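Local coordinates for pentafunctional AROM polypeptide (Schizosaccharomyces pombe, PDB 5SWV), which probably carries the 3-dehydroquinate dehydratase and shikimate dehydrogenase activities of the five-enzyme shikimate-pathway polypeptide that leads towards aromatic amino acids, at residues Ile425-Ile430 with Glu455-Val460. Sequence-based numbering, arbitrary orientation.
Sequences IDSDNI and EKVASV
Lys456 reaches from helix 455-466 to the loop that leaves strand 422-426, where its ammonium group lies beside Ser427 and Asp428. From CB the chain leaves with CG between the backbone N and the carbonyl carbon (chi1 78°); it then bends at chi2 (142°) and again at chi4 (82°), which turns NZ in towards Ser427. CD passes the backbone, 3.8 Å from Ser427 O. CE comes next, 3.3 Å from Asp428 OD1, as the acid crosses the lysine chain at a slant. NZ ends the run: it makes a salt bridge to Asp428 OD1 at 3.5 Å and gives a weak hydrogen bond to Ser427 OG at 3.2 Å. That hydroxyl is also hydrogen-bonded to the carbonyl of Asn403, which ties the serine to strand 398-403, the inner neighbour of its own strand. Asp428 is itself placed by an Asx turn, its N donating to Asp426 OD1 at 3.1 Å from above the carboxylate plane. Val457 CG2 lies beside the serine, 4.1 Å from Ser427 CB. Farther along the helix Val460 meets Ile430 of the loop tip to tip, Ile430 CD1 to Val460 CG2 at 3.8 Å. Strand 422-426 is an outermost strand of the six-stranded parallel sheet, whose 3-2-1-4-5-6 order is that of a Rossmann fold, consistent with the nucleotide-binding half of shikimate dehydrogenase. Ile425 packs on Tyr400 and Leu402 of strand 398-403, while helix 455-466, which follows strand 440-445 in the chain, lies against the loop beyond this edge strand.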
# COMPACT_ATOMS: atom_id res chain seq x y z
N ILE A 425 6.48 18.37 28.38
CA ILE A 425 5.68 19.38 29.07
C ILE A 425 5.46 18.90 30.49
O ILE A 425 4.94 17.81 30.69
CB ILE A 425 4.30 19.53 28.41
CG1 ILE A 425 4.45 20.07 26.98
CG2 ILE A 425 3.40 20.45 29.24
CD1 ILE A 425 3.17 20.00 26.18
N ASP A 426 5.83 19.73 31.47
CA ASP A 426 5.66 19.46 32.89
C ASP A 426 4.32 20.03 33.31
O ASP A 426 4.12 21.25 33.29
CB ASP A 426 6.80 20.11 33.71
CG ASP A 426 6.77 19.73 35.21
OD1 ASP A 426 5.93 18.91 35.66
OD2 ASP A 426 7.60 20.29 35.95
N SER A 427 3.41 19.15 33.70
CA SER A 427 2.09 19.57 34.13
C SER A 427 2.09 20.34 35.46
O SER A 427 1.10 20.99 35.78
CB SER A 427 1.13 18.37 34.18
OG SER A 427 1.74 17.22 34.73
N ASP A 428 3.18 20.27 36.23
CA ASP A 428 3.29 21.10 37.45
C ASP A 428 3.76 22.49 37.06
O ASP A 428 2.99 23.45 37.14
CB ASP A 428 4.23 20.48 38.48
CG ASP A 428 3.81 19.08 38.87
OD1 ASP A 428 2.60 18.82 39.00
OD2 ASP A 428 4.72 18.25 39.02
N ASN A 429 5.00 22.58 36.60
CA ASN A 429 5.59 23.85 36.17
C ASN A 429 5.25 24.13 34.69
O ASN A 429 6.13 24.09 33.82
CB ASN A 429 7.10 23.81 36.44
CG ASN A 429 7.74 25.19 36.41
OD1 ASN A 429 8.80 25.37 35.81
ND2 ASN A 429 7.11 26.16 37.05
N ILE A 430 3.97 24.40 34.42
CA ILE A 430 3.44 24.61 33.04
C ILE A 430 4.00 25.89 32.38
O ILE A 430 3.69 26.99 32.85
CB ILE A 430 1.88 24.61 32.99
CG1 ILE A 430 1.39 25.03 31.59
CG2 ILE A 430 1.26 25.52 34.08
CD1 ILE A 430 -0.06 24.70 31.27
N GLU A 455 -7.70 17.48 37.08
CA GLU A 455 -8.04 18.71 36.34
C GLU A 455 -6.86 19.64 36.14
O GLU A 455 -7.02 20.70 35.53
CB GLU A 455 -9.22 19.46 36.97
CG GLU A 455 -8.96 20.14 38.31
CD GLU A 455 -10.22 20.75 38.93
OE1 GLU A 455 -11.31 20.73 38.31
OE2 GLU A 455 -10.12 21.28 40.07
N LYS A 456 -5.69 19.28 36.65
CA LYS A 456 -4.48 19.98 36.29
C LYS A 456 -3.84 19.46 34.99
O LYS A 456 -3.06 20.17 34.37
CB LYS A 456 -3.48 20.00 37.45
CG LYS A 456 -2.69 18.72 37.70
CD LYS A 456 -1.26 19.06 38.12
CE LYS A 456 -0.48 17.83 38.55
NZ LYS A 456 0.09 17.05 37.42
N VAL A 457 -4.14 18.22 34.59
CA VAL A 457 -3.69 17.71 33.28
C VAL A 457 -4.74 18.02 32.23
O VAL A 457 -4.41 18.43 31.13
CB VAL A 457 -3.40 16.19 33.32
CG1 VAL A 457 -3.12 15.63 31.92
CG2 VAL A 457 -2.21 15.91 34.22
N ALA A 458 -6.01 17.80 32.57
CA ALA A 458 -7.15 18.11 31.69
C ALA A 458 -7.13 19.56 31.21
O ALA A 458 -7.35 19.85 30.03
CB ALA A 458 -8.46 17.82 32.40
N SER A 459 -6.87 20.45 32.16
CA SER A 459 -6.71 21.88 31.93
C SER A 459 -5.74 22.21 30.80
O SER A 459 -6.02 23.09 29.98
CB SER A 459 -6.20 22.53 33.22
OG SER A 459 -5.65 23.81 32.98
N VAL A 460 -4.61 21.52 30.77
CA VAL A 460 -3.56 21.72 29.76
C VAL A 460 -4.01 21.18 28.40
O VAL A 460 -3.78 21.81 27.36
CB VAL A 460 -2.25 20.98 30.15
CG1 VAL A 460 -1.15 21.26 29.13
CG2 VAL A 460 -1.79 21.38 31.54